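Local coordinates for flavoredoxin (Desulfovibrio vulgaris str. 'Miyazaki F', PDB 2D5M), which binds flavin mononucleotide and probably carries electrons through it, as a small flavin reductase-like protein, at residues T14-V19 and S69-A74; P28-A33 and D91-L96; A65-I70 and V106-V111; F114-E119 and V141-S146. All blocks are in the same frame, centred on the assembly; numbering follows the deposited sequence. Where two conformers were deposited one is given.

Contact 1: residues T14-V19 and S69-A74; sequences TPLFLV and SIPSRA
L18 and S69 hold two neighbouring strands of the main antiparallel sheet of the flavin reductase-like domain together by their backbones. They form an antiparallel hydrogen-bonded pair: L18 N reaches S69 O at 3.0 Å, in the carbonyl plane, and S69 N returns a bond of 2.9 Å to L18 O. That carbonyl takes a second proton from a water, which lies 2.8 Å from L18 O and is also hydrogen-bonded to S69 OG. The hydroxyl meanwhile accepts from V111 N, so the buried polar atoms of this pair are well satisfied.

Apolar contacts continue at I70 and P71. In the conformer described, the CD1 branch of L18 comes down on P71 CD at 3.6 Å, and L16, which also touches the flavin, adds a looser touch, its CD2 standing 4.2 Å from P71 CG, the two side chains crossing at about a right angle. F17 goes the other way: with CG anti to the carbonyl carbon (chi1 -68°) its ring runs alongside I70, CE2 to CD1 4.1 Å, and Y12 of the second subunit packs on both.

Of a different kind is the close approach of a proline ring carbon to a carbonyl oxygen, P71 CD to L16 O at 3.1 Å. The chemistry implies a pairing tied at the backbone and padded by carbon on its P71 side.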
loop_
_atom_site.group_PDB
_atom_site.type_symbol
_atom_site.label_atom_id
_atom_site.label_comp_id
_atom_site.label_asym_id
_atom_site.label_seq_id
_atom_site.Cartn_x
_atom_site.Cartn_y
_atom_site.Cartn_z
ATOM N N THR A 14 4.502 2.462 -1.431
ATOM C CA THR A 14 4.246 1.708 -0.189
ATOM C C THR A 14 4.010 2.731 0.908
ATOM O O THR A 14 4.542 3.861 0.830
ATOM C CB THR A 14 5.336 0.674 0.191
ATOM O OG1 THR A 14 6.474 1.324 0.749
ATOM C CG2 THR A 14 5.732 -0.150 -1.033
ATOM N N PRO A 15 3.212 2.393 1.904
ATOM C CA PRO A 15 2.895 3.357 2.963
ATOM C C PRO A 15 3.966 3.390 4.021
ATOM O O PRO A 15 4.895 2.572 4.107
ATOM C CB PRO A 15 1.580 2.812 3.497
ATOM C CG PRO A 15 1.724 1.338 3.361
ATOM C CD PRO A 15 2.466 1.127 2.079
ATOM N N LEU A 16 3.808 4.374 4.908
ATOM C CA LEU A 16 4.616 4.480 6.112
ATOM C C LEU A 16 3.648 4.667 7.266
ATOM O O LEU A 16 3.341 5.784 7.696
ATOM C CB LEU A 16 5.655 5.641 6.037
ATOM C CG LEU A 16 6.599 5.760 7.247
ATOM C CD1 LEU A 16 7.449 4.523 7.374
ATOM C CD2 LEU A 16 7.442 7.025 7.144
ATOM N N PHE A 17 3.098 3.557 7.741
ATOM C CA PHE A 17 2.162 3.558 8.846
ATOM C C PHE A 17 2.900 3.457 10.178
ATOM O O PHE A 17 3.723 2.590 10.350
ATOM C CB PHE A 17 1.243 2.349 8.718
ATOM C CG PHE A 17 0.277 2.395 7.517
ATOM C CD1 PHE A 17 -0.284 1.196 7.077
ATOM C CD2 PHE A 17 -0.088 3.565 6.848
ATOM C CE1 PHE A 17 -1.204 1.118 6.059
ATOM C CE2 PHE A 17 -1.046 3.476 5.808
ATOM C CZ PHE A 17 -1.614 2.282 5.420
ATOM N N LEU A 18 2.520 4.284 11.156
ATOM C CA LEU A 18 3.007 4.070 12.497
ATOM C C LEU A 18 1.938 3.311 13.294
ATOM O O LEU A 18 0.836 3.824 13.568
ATOM C CB LEU A 18 3.407 5.324 13.233
ATOM C CG LEU A 18 4.742 5.912 12.722
ATOM C CD1 LEU A 18 4.544 6.511 11.341
ATOM C CD2 LEU A 18 5.307 6.872 13.764
ATOM N N VAL A 19 2.238 2.063 13.625
ATOM C CA VAL A 19 1.321 1.160 14.312
ATOM C C VAL A 19 1.472 1.379 15.790
ATOM O O VAL A 19 2.570 1.195 16.350
ATOM C CB VAL A 19 1.629 -0.296 13.939
ATOM C CG1 VAL A 19 0.702 -1.219 14.697
ATOM C CG2 VAL A 19 1.467 -0.537 12.430
ATOM N N SER A 69 -1.195 5.627 12.662
ATOM C CA SER A 69 -1.056 7.073 12.540
ATOM C C SER A 69 -0.213 7.359 11.307
ATOM O O SER A 69 0.810 6.711 11.068
ATOM C CB SER A 69 -0.396 7.659 13.791
ATOM O OG SER A 69 -1.117 7.398 14.960
ATOM N N ILE A 70 -0.658 8.337 10.507
ATOM C CA ILE A 70 -0.015 8.628 9.221
ATOM C C ILE A 70 0.801 9.914 9.391
ATOM O O ILE A 70 0.228 10.953 9.653
ATOM C CB ILE A 70 -1.065 8.721 8.129
ATOM C CG1 ILE A 70 -1.761 7.356 7.989
ATOM C CG2 ILE A 70 -0.470 9.176 6.821
ATOM C CD1 ILE A 70 -2.697 7.073 6.919
ATOM N N PRO A 71 2.135 9.813 9.273
ATOM C CA PRO A 71 2.964 11.023 9.492
ATOM C C PRO A 71 2.828 11.953 8.271
ATOM O O PRO A 71 2.735 11.510 7.122
ATOM C CB PRO A 71 4.374 10.498 9.568
ATOM C CG PRO A 71 4.324 9.243 8.755
ATOM C CD PRO A 71 2.930 8.633 8.962
ATOM N N SER A 72 2.935 13.233 8.511
ATOM C CA SER A 72 3.179 14.275 7.536
ATOM C C SER A 72 4.693 14.426 7.398
ATOM O O SER A 72 5.484 13.862 8.177
ATOM C CB SER A 72 2.563 15.590 7.902
ATOM O OG SER A 72 3.061 15.999 9.139
ATOM N N ARG A 73 5.119 15.182 6.388
ATOM C CA ARG A 73 6.545 15.233 6.121
ATOM C C ARG A 73 7.323 15.802 7.296
ATOM O O ARG A 73 8.493 15.441 7.447
ATOM C CB ARG A 73 6.811 16.060 4.854
ATOM C CG ARG A 73 6.814 17.569 5.055
ATOM C CD ARG A 73 7.119 18.286 3.751
ATOM N NE ARG A 73 6.119 18.050 2.761
ATOM C CZ ARG A 73 6.230 18.272 1.444
ATOM N NH1 ARG A 73 7.364 18.740 0.944
ATOM N NH2 ARG A 73 5.166 18.003 0.678
ATOM N N ALA A 74 6.733 16.657 8.126
ATOM C CA ALA A 74 7.480 17.171 9.280
ATOM C C ALA A 74 7.938 16.109 10.261
ATOM O O ALA A 74 8.831 16.361 11.072
ATOM C CB ALA A 74 6.574 18.204 9.998
HETATM O O HOH W 1 -0.320 4.989 15.826
#

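Contact 2: residues P28-A33 and D91-L96; sequences PNIMAA and DKFASL. With FMN (flavin mononucleotide), chain E.
K92 reaches across to strand 28-33 with an extended chain, and the tight part of the contact gathers round its amine. K92 NZ gives a 2.7 Å bond to I30 O, tilted 19° from the carbonyl plane, and a 2.8 Å bond to the flavin phosphate atom O3P; the carbonyls of A82 and Y85 also bind it. On the way K92 CE passes 3.2 Å from N29 OD1. The amide of N29, swung to the phosphate side by chi1 of -163°, sends ND2 to the same O3P in a nearly straight bond (2.8 Å, 175°). This is the phosphate end of the FMN pocket of the flavin reductase-like fold, with a probably favourable lysine charge beside the anion; farther along the strand, A32 O takes the ribityl hydroxyl O2'.

F93 adds close apolar packing: it lies across the strand, its CZ 3.8 Å from I30 CG2, its CE2 3.8 Å from P28 CB, and N29 N in plane at the ring edge. I30 CD1 sits over one ring face and only grazes L96. The loose side is at partly exposed P28 and D91. There a water accepts from K92 N and lies within bonding reach of P28 O and N29 OD1, while D91 caps the helix, its OD1 met by A94 N from above the carboxylate plane.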
loop_
_atom_site.group_PDB
_atom_site.type_symbol
_atom_site.label_atom_id
_atom_site.label_comp_id
_atom_site.label_asym_id
_atom_site.label_seq_id
_atom_site.Cartn_x
_atom_site.Cartn_y
_atom_site.Cartn_z
ATOM N N PRO A 28 2.858 3.134 26.015
ATOM C CA PRO A 28 2.505 3.335 24.624
ATOM C C PRO A 28 3.688 3.138 23.700
ATOM O O PRO A 28 4.822 3.479 24.036
ATOM C CB PRO A 28 2.008 4.785 24.593
ATOM C CG PRO A 28 2.871 5.454 25.604
ATOM C CD PRO A 28 3.021 4.456 26.729
ATOM N N ASN A 29 3.422 2.627 22.499
ATOM C CA ASN A 29 4.463 2.366 21.515
ATOM C C ASN A 29 3.963 2.682 20.103
ATOM O O ASN A 29 2.764 2.723 19.860
ATOM C CB ASN A 29 4.872 0.905 21.568
ATOM C CG ASN A 29 6.210 0.612 20.896
ATOM O OD1 ASN A 29 7.076 1.497 20.800
ATOM N ND2 ASN A 29 6.389 -0.635 20.473
ATOM N N ILE A 30 4.931 2.909 19.222
ATOM C CA ILE A 30 4.714 3.031 17.808
ATOM C C ILE A 30 5.871 2.342 17.108
ATOM O O ILE A 30 7.020 2.452 17.559
ATOM C CB ILE A 30 4.647 4.502 17.317
ATOM C CG1 ILE A 30 5.614 5.425 18.079
ATOM C CG2 ILE A 30 3.203 4.997 17.331
ATOM C CD1 ILE A 30 5.755 6.847 17.544
ATOM N N MET A 31 5.565 1.674 15.989
ATOM C CA MET A 31 6.567 1.125 15.077
ATOM C C MET A 31 6.185 1.491 13.670
ATOM O O MET A 31 5.029 1.785 13.387
ATOM C CB MET A 31 6.769 -0.379 15.245
ATOM C CG MET A 31 5.510 -1.201 15.038
ATOM S SD MET A 31 5.093 -1.523 13.320
ATOM C CE MET A 31 6.271 -2.798 12.869
ATOM N N ALA A 32 7.148 1.495 12.748
ATOM C CA ALA A 32 6.874 1.751 11.342
ATOM C C ALA A 32 6.563 0.459 10.586
ATOM O O ALA A 32 7.276 -0.561 10.747
ATOM C CB ALA A 32 8.083 2.407 10.706
ATOM N N ALA A 33 5.565 0.513 9.739
ATOM C CA ALA A 33 5.168 -0.623 8.893
ATOM C C ALA A 33 4.882 -0.114 7.477
ATOM O O ALA A 33 4.030 0.748 7.299
ATOM C CB ALA A 33 3.967 -1.345 9.419
ATOM N N ASP A 91 10.396 4.138 25.888
ATOM C CA ASP A 91 9.169 4.865 25.533
ATOM C C ASP A 91 9.550 5.826 24.412
ATOM O O ASP A 91 10.139 6.878 24.630
ATOM C CB ASP A 91 8.620 5.597 26.765
ATOM C CG ASP A 91 7.335 6.342 26.468
ATOM O OD1 ASP A 91 7.092 6.711 25.299
ATOM O OD2 ASP A 91 6.558 6.570 27.441
ATOM N N LYS A 92 9.159 5.449 23.195
ATOM C CA LYS A 92 9.476 6.243 22.028
ATOM C C LYS A 92 8.722 7.548 21.979
ATOM O O LYS A 92 9.187 8.515 21.368
ATOM C CB LYS A 92 9.194 5.455 20.746
ATOM C CG LYS A 92 9.968 4.209 20.551
ATOM C CD LYS A 92 9.622 3.532 19.222
ATOM C CE LYS A 92 9.848 2.058 19.323
ATOM N NZ LYS A 92 9.439 1.302 18.132
ATOM N N PHE A 93 7.521 7.601 22.592
ATOM C CA PHE A 93 6.812 8.881 22.653
ATOM C C PHE A 93 7.617 9.885 23.471
ATOM O O PHE A 93 7.734 11.066 23.105
ATOM C CB PHE A 93 5.416 8.708 23.246
ATOM C CG PHE A 93 4.423 8.070 22.287
ATOM C CD1 PHE A 93 3.637 8.888 21.485
ATOM C CD2 PHE A 93 4.277 6.699 22.203
ATOM C CE1 PHE A 93 2.711 8.348 20.619
ATOM C CE2 PHE A 93 3.333 6.161 21.312
ATOM C CZ PHE A 93 2.543 6.989 20.558
ATOM N N ALA A 94 8.194 9.438 24.599
ATOM C CA ALA A 94 9.042 10.278 25.383
ATOM C C ALA A 94 10.271 10.675 24.612
ATOM O O ALA A 94 10.690 11.819 24.604
ATOM C CB ALA A 94 9.476 9.579 26.703
ATOM N N SER A 95 10.922 9.725 23.942
ATOM C CA SER A 95 12.140 10.034 23.196
ATOM C C SER A 95 11.898 11.057 22.077
ATOM O O SER A 95 12.744 11.914 21.825
ATOM C CB SER A 95 12.700 8.773 22.528
ATOM O OG SER A 95 13.021 7.860 23.551
ATOM N N LEU A 96 10.760 10.936 21.403
ATOM C CA LEU A 96 10.441 11.751 20.221
ATOM C C LEU A 96 9.713 13.016 20.553
ATOM O O LEU A 96 9.497 13.844 19.668
ATOM C CB LEU A 96 9.656 10.891 19.234
ATOM C CG LEU A 96 10.464 9.768 18.578
ATOM C CD1 LEU A 96 9.560 8.832 17.789
ATOM C CD2 LEU A 96 11.573 10.304 17.719
HETATM N N1 FMN E . 8.706 -4.200 10.556
HETATM C C2 FMN E . 7.677 -5.087 10.380
HETATM O O2 FMN E . 7.573 -6.088 11.102
HETATM N N3 FMN E . 6.770 -4.861 9.348
HETATM C C4 FMN E . 6.832 -3.823 8.446
HETATM O O4 FMN E . 5.973 -3.708 7.547
HETATM C C4A FMN E . 7.931 -2.932 8.596
HETATM N N5 FMN E . 8.088 -1.921 7.708
HETATM C C5A FMN E . 9.066 -1.006 8.009
HETATM C C6 FMN E . 9.239 0.085 7.113
HETATM C C7 FMN E . 10.161 1.096 7.328
HETATM C C7M FMN E . 10.371 2.224 6.344
HETATM C C8 FMN E . 10.940 1.030 8.544
HETATM C C8M FMN E . 11.895 2.171 8.858
HETATM C C9 FMN E . 10.833 -0.063 9.386
HETATM C C9A FMN E . 9.914 -1.073 9.151
HETATM N N10 FMN E . 9.783 -2.224 9.959
HETATM C C10 FMN E . 8.769 -3.122 9.731
HETATM C "C1'" FMN E . 10.699 -2.422 11.117
HETATM C "C2'" FMN E . 10.051 -2.062 12.452
HETATM O "O2'" FMN E . 9.403 -0.784 12.421
HETATM C "C3'" FMN E . 11.145 -2.024 13.524
HETATM O "O3'" FMN E . 11.594 -3.387 13.709
HETATM C "C4'" FMN E . 10.708 -1.423 14.850
HETATM O "O4'" FMN E . 11.932 -1.144 15.584
HETATM C "C5'" FMN E . 9.835 -2.311 15.665
HETATM O "O5'" FMN E . 9.523 -1.607 16.911
HETATM P P FMN E . 8.917 -2.387 18.183
HETATM O O1P FMN E . 9.907 -3.492 18.579
HETATM O O2P FMN E . 7.568 -2.977 17.848
HETATM O O3P FMN E . 8.859 -1.257 19.195
HETATM O O HOH W 2 7.363 3.290 22.921
#

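Contact 3: residues A65-I70 and V106-V111; sequences AFTISI and VDAPYV
Strand 65-70 of the main sheet lies beside the short strand 109-111 of a two-stranded sheet, running nearly parallel to it (4° between the axes, 6.4 Å at closest approach), and side chains bring the two together. T67 OG1 gives its proton to P109 O at 2.6 Å, coming in 29° off the carbonyl plane. Its chi1 of 66° turns OG1 in over its own backbone, and CG2 comes to lie against P109 O as well, at 3.4 Å. Two residues on, V111 N points almost straight at S69 OG, 2.9 Å away. Y110 CB fits by both hydroxyls, 3.4 Å from S69 OG, while its ring leads away to A117 and V101.

At the other end the packing is mostly apolar. A108 CB presses on F66 CA at 3.6 Å, and A65 CB meets V106 CB and the backbone of D107. D107 centres an inverse gamma turn, and its carboxylate is held by R63. A water bridges A65 O and D107 O, donating to both. Hydroxyls of one strand bonded to the backbone of the other, with small alanines packed at the far end, are how this short two-stranded sheet is laid against the main antiparallel sheet of the flavin reductase-like fold.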
loop_
_atom_site.group_PDB
_atom_site.type_symbol
_atom_site.label_atom_id
_atom_site.label_comp_id
_atom_site.label_asym_id
_atom_site.label_seq_id
_atom_site.Cartn_x
_atom_site.Cartn_y
_atom_site.Cartn_z
ATOM N N ALA A 65 -5.909 -4.848 19.619
ATOM C CA ALA A 65 -6.214 -3.510 19.175
ATOM C C ALA A 65 -4.913 -2.803 18.802
ATOM O O ALA A 65 -3.883 -3.039 19.424
ATOM C CB ALA A 65 -6.874 -2.716 20.303
ATOM N N PHE A 66 -5.002 -1.915 17.804
ATOM C CA PHE A 66 -3.872 -1.114 17.422
ATOM C C PHE A 66 -4.417 0.098 16.655
ATOM O O PHE A 66 -5.561 0.103 16.207
ATOM C CB PHE A 66 -2.858 -1.872 16.574
ATOM C CG PHE A 66 -3.353 -2.487 15.275
ATOM C CD1 PHE A 66 -3.144 -1.801 14.066
ATOM C CD2 PHE A 66 -3.950 -3.714 15.227
ATOM C CE1 PHE A 66 -3.520 -2.390 12.865
ATOM C CE2 PHE A 66 -4.388 -4.274 14.020
ATOM C CZ PHE A 66 -4.166 -3.617 12.826
ATOM N N THR A 67 -3.582 1.113 16.528
ATOM C CA THR A 67 -3.888 2.237 15.694
ATOM C C THR A 67 -2.868 2.313 14.550
ATOM O O THR A 67 -1.814 1.711 14.626
ATOM C CB THR A 67 -3.848 3.578 16.464
ATOM O OG1 THR A 67 -2.502 3.789 16.848
ATOM C CG2 THR A 67 -4.788 3.553 17.638
ATOM N N ILE A 68 -3.221 3.086 13.515
ATOM C CA ILE A 68 -2.310 3.517 12.478
ATOM C C ILE A 68 -2.357 5.032 12.457
ATOM O O ILE A 68 -3.393 5.617 12.226
ATOM C CB ILE A 68 -2.659 2.884 11.131
ATOM C CG1 ILE A 68 -2.309 1.386 11.153
ATOM C CG2 ILE A 68 -1.956 3.641 9.974
ATOM C CD1 ILE A 68 -2.853 0.595 9.995
ATOM N N SER A 69 -1.195 5.627 12.662
ATOM C CA SER A 69 -1.056 7.073 12.540
ATOM C C SER A 69 -0.213 7.359 11.307
ATOM O O SER A 69 0.810 6.711 11.068
ATOM C CB SER A 69 -0.396 7.659 13.791
ATOM O OG SER A 69 -1.117 7.398 14.960
ATOM N N ILE A 70 -0.658 8.337 10.507
ATOM C CA ILE A 70 -0.015 8.628 9.221
ATOM C C ILE A 70 0.801 9.914 9.391
ATOM O O ILE A 70 0.228 10.953 9.653
ATOM C CB ILE A 70 -1.065 8.721 8.129
ATOM C CG1 ILE A 70 -1.761 7.356 7.989
ATOM C CG2 ILE A 70 -0.470 9.176 6.821
ATOM C CD1 ILE A 70 -2.697 7.073 6.919
ATOM N N VAL A 106 -10.867 1.959 20.603
ATOM C CA VAL A 106 -10.019 0.742 20.736
ATOM C C VAL A 106 -8.942 1.031 21.786
ATOM O O VAL A 106 -8.586 2.185 22.016
ATOM C CB VAL A 106 -9.398 0.250 19.423
ATOM C CG1 VAL A 106 -10.447 0.175 18.296
ATOM C CG2 VAL A 106 -8.247 1.144 18.980
ATOM N N ASP A 107 -8.458 -0.084 22.317
ATOM C CA ASP A 107 -7.459 -0.078 23.404
ATOM C C ASP A 107 -6.031 0.070 22.892
ATOM O O ASP A 107 -5.212 -0.877 22.949
ATOM C CB ASP A 107 -7.607 -1.358 24.200
ATOM C CG ASP A 107 -6.775 -1.355 25.463
ATOM O OD1 ASP A 107 -6.372 -0.256 25.926
ATOM O OD2 ASP A 107 -6.563 -2.475 25.991
ATOM N N ALA A 108 -5.703 1.248 22.353
ATOM C CA ALA A 108 -4.404 1.567 21.748
ATOM C C ALA A 108 -4.267 3.067 21.638
ATOM O O ALA A 108 -5.270 3.762 21.422
ATOM C CB ALA A 108 -4.247 0.926 20.383
ATOM N N PRO A 109 -3.048 3.582 21.708
ATOM C CA PRO A 109 -2.804 5.006 21.504
ATOM C C PRO A 109 -2.544 5.328 20.022
ATOM O O PRO A 109 -2.024 4.445 19.316
ATOM C CB PRO A 109 -1.531 5.266 22.283
ATOM C CG PRO A 109 -0.749 3.977 22.063
ATOM C CD PRO A 109 -1.804 2.883 21.989
ATOM N N TYR A 110 -2.817 6.559 19.625
ATOM C CA TYR A 110 -2.352 7.071 18.332
ATOM C C TYR A 110 -1.469 8.290 18.583
ATOM O O TYR A 110 -1.350 8.789 19.702
ATOM C CB TYR A 110 -3.470 7.360 17.381
ATOM C CG TYR A 110 -4.468 8.417 17.780
ATOM C CD1 TYR A 110 -4.281 9.736 17.474
ATOM C CD2 TYR A 110 -5.626 8.100 18.466
ATOM C CE1 TYR A 110 -5.204 10.724 17.829
ATOM C CE2 TYR A 110 -6.552 9.062 18.794
ATOM C CZ TYR A 110 -6.326 10.364 18.494
ATOM O OH TYR A 110 -7.265 11.337 18.817
ATOM N N VAL A 111 -0.836 8.784 17.514
ATOM C CA VAL A 111 0.098 9.892 17.628
ATOM C C VAL A 111 -0.654 11.212 17.457
ATOM O O VAL A 111 -1.121 11.512 16.341
ATOM C CB VAL A 111 1.252 9.806 16.620
ATOM C CG1 VAL A 111 2.219 10.935 16.898
ATOM C CG2 VAL A 111 1.947 8.455 16.697
HETATM O O HOH W 3 -2.779 -1.864 21.943
#

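Contact 4: residues F114-E119 and V141-S146; sequences FPMAIE and VKVDES
Strands 116-119 and 141-144 run antiparallel, their axes 4.7 Å apart at closest approach and turned by 166°, with A117 and K142 as the hydrogen-bonded pair between two non-hydrogen-bonded ones, M116 with V143 and I118 with V141. K142 N meets A117 O nearly along the C=O axis at 2.8 Å, and A117 N returns 2.9 Å to K142 O. D144 N to P115 O, also 2.9 Å, closes the pairing at the far end.

On the M116 face the side chains are apolar. M116 is fully extended and set with CG anti to its N (chi1 179°), which carries CE obliquely across to V141 CG1, 3.8 Å away; its CG meets V143 CG2 at 4.0 Å. I118 CG2 and V141 CG2 touch more loosely. Y12 and L10 of the second subunit pack against M116 and I118.

On the A117 and K142 side, K142, bent late in its chain, brings NZ to 2.8 Å from E119 OE2 as a salt bridge, arriving 37° out of the carboxylate plane. D140 and E104 also hold that amine, and the backbone amides of E104 and H105 bind the E119 oxygens, so the buried charges are probably well compensated. At the end of the pairing D144 OD2 rests 3.4 Å from P115 CA, while its OD1 bridges to K2 of the second subunit. This is a beta hairpin of the main sheet, whose second strand, at K142 to D144, pairs with a strand of that subunit, continuing the sheet across the dimer.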
loop_
_atom_site.group_PDB
_atom_site.type_symbol
_atom_site.label_atom_id
_atom_site.label_comp_id
_atom_site.label_asym_id
_atom_site.label_seq_id
_atom_site.Cartn_x
_atom_site.Cartn_y
_atom_site.Cartn_z
ATOM N N PHE A 114 0.154 13.793 14.531
ATOM C CA PHE A 114 0.013 13.439 13.120
ATOM C C PHE A 114 -1.361 13.857 12.606
ATOM O O PHE A 114 -2.307 13.963 13.360
ATOM C CB PHE A 114 0.242 11.962 12.906
ATOM C CG PHE A 114 1.674 11.485 13.092
ATOM C CD1 PHE A 114 2.716 12.281 13.571
ATOM C CD2 PHE A 114 1.984 10.175 12.745
ATOM C CE1 PHE A 114 3.986 11.767 13.769
ATOM C CE2 PHE A 114 3.244 9.679 12.941
ATOM C CZ PHE A 114 4.243 10.447 13.461
ATOM N N PRO A 115 -1.461 14.081 11.304
ATOM C CA PRO A 115 -2.690 14.634 10.760
ATOM C C PRO A 115 -3.842 13.659 10.685
ATOM O O PRO A 115 -5.030 14.048 10.561
ATOM C CB PRO A 115 -2.261 15.068 9.361
ATOM C CG PRO A 115 -1.106 14.150 8.988
ATOM C CD PRO A 115 -0.390 14.077 10.300
ATOM N N MET A 116 -3.551 12.385 10.692
ATOM C CA MET A 116 -4.553 11.344 10.455
ATOM C C MET A 116 -4.220 10.118 11.321
ATOM O O MET A 116 -3.077 9.686 11.393
ATOM C CB MET A 116 -4.556 10.959 8.999
ATOM C CG MET A 116 -5.505 9.884 8.573
ATOM S SD MET A 116 -5.527 9.981 6.758
ATOM C CE MET A 116 -6.689 8.706 6.485
ATOM N N ALA A 117 -5.254 9.547 11.927
ATOM C CA ALA A 117 -5.109 8.380 12.774
ATOM C C ALA A 117 -6.332 7.455 12.530
ATOM O O ALA A 117 -7.438 7.915 12.323
ATOM C CB ALA A 117 -5.007 8.762 14.225
ATOM N N ILE A 118 -6.058 6.173 12.558
ATOM C CA ILE A 118 -7.045 5.132 12.325
ATOM C C ILE A 118 -7.052 4.212 13.538
ATOM O O ILE A 118 -5.970 3.793 13.993
ATOM C CB ILE A 118 -6.672 4.336 11.036
ATOM C CG1 ILE A 118 -6.431 5.245 9.854
ATOM C CG2 ILE A 118 -7.749 3.298 10.778
ATOM C CD1 ILE A 118 -5.883 4.530 8.632
ATOM N N GLU A 119 -8.220 3.918 14.078
ATOM C CA GLU A 119 -8.383 3.019 15.200
ATOM C C GLU A 119 -8.844 1.658 14.717
ATOM O O GLU A 119 -9.865 1.589 14.004
ATOM C CB GLU A 119 -9.423 3.594 16.194
ATOM C CG GLU A 119 -9.030 4.928 16.778
ATOM C CD GLU A 119 -9.775 5.281 18.046
ATOM O OE1 GLU A 119 -10.132 4.306 18.788
ATOM O OE2 GLU A 119 -9.927 6.496 18.308
ATOM N N VAL A 141 -11.710 6.626 11.599
ATOM C CA VAL A 141 -10.634 7.394 10.975
ATOM C C VAL A 141 -10.793 8.855 11.426
ATOM O O VAL A 141 -11.859 9.448 11.251
ATOM C CB VAL A 141 -10.726 7.287 9.448
ATOM C CG1 VAL A 141 -9.622 8.165 8.833
ATOM C CG2 VAL A 141 -10.678 5.846 8.972
ATOM N N LYS A 142 -9.763 9.401 12.035
ATOM C CA LYS A 142 -9.735 10.737 12.580
ATOM C C LYS A 142 -8.756 11.589 11.798
ATOM O O LYS A 142 -7.619 11.175 11.575
ATOM C CB LYS A 142 -9.331 10.747 14.073
ATOM C CG LYS A 142 -10.442 10.260 15.008
ATOM C CD LYS A 142 -10.043 10.588 16.447
ATOM C CE LYS A 142 -10.032 9.376 17.323
ATOM N NZ LYS A 142 -11.350 8.678 17.355
ATOM N N VAL A 143 -9.192 12.767 11.419
ATOM C CA VAL A 143 -8.341 13.674 10.599
ATOM C C VAL A 143 -8.417 15.049 11.180
ATOM O O VAL A 143 -9.475 15.548 11.540
ATOM C CB VAL A 143 -8.802 13.623 9.146
ATOM C CG1 VAL A 143 -7.953 14.585 8.305
ATOM C CG2 VAL A 143 -8.722 12.219 8.563
ATOM N N ASP A 144 -7.304 15.736 11.238
ATOM C CA ASP A 144 -7.253 17.149 11.639
ATOM C C ASP A 144 -8.261 17.958 10.810
ATOM O O ASP A 144 -8.323 17.852 9.569
ATOM C CB ASP A 144 -5.843 17.686 11.447
ATOM C CG ASP A 144 -4.781 17.334 12.456
ATOM O OD1 ASP A 144 -5.187 16.774 13.487
ATOM O OD2 ASP A 144 -3.587 17.591 12.241
ATOM N N GLU A 145 -9.017 18.802 11.495
ATOM C CA GLU A 145 -10.001 19.613 10.780
ATOM C C GLU A 145 -9.361 20.464 9.677
ATOM O O GLU A 145 -9.992 20.706 8.659
ATOM C CB GLU A 145 -10.687 20.573 11.734
ATOM C CG GLU A 145 -11.316 19.941 12.963
ATOM C CD GLU A 145 -11.782 21.003 13.959
ATOM O OE1 GLU A 145 -12.822 20.683 14.571
ATOM O OE2 GLU A 145 -11.187 22.071 14.145
ATOM N N SER A 146 -8.139 20.933 9.892
ATOM C CA SER A 146 -7.452 21.788 8.953
ATOM C C SER A 146 -7.169 21.074 7.639
ATOM O O SER A 146 -6.896 21.754 6.678
ATOM C CB SER A 146 -6.134 22.252 9.583
ATOM O OG SER A 146 -5.246 21.151 9.835
#

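How the contacts relate
All four contacts meet on one main sheet. Contacts 1 and 3 share S69 and I70, whose strand has strand 14-22 on one side and, through I68 O to I118 N (2.7 Å) and I70 N to M116 O (2.9 Å), the hairpin of contact 4 on another. Contact 2 joins contact 1 through the next strand, with V19 N 2.8 Å from M31 O, and meets contact 3 where I30 CG2 packs on V111 CG2 at 3.7 Å. Contact 2 supplies part of the flavin pocket, at the phosphate and ribityl chain, and L16 of contact 1 also touches the flavin. Contact 4 stands apart from contact 2, centres about 18 Å away, and faces the second subunit, which contacts 1 and 3 also touch.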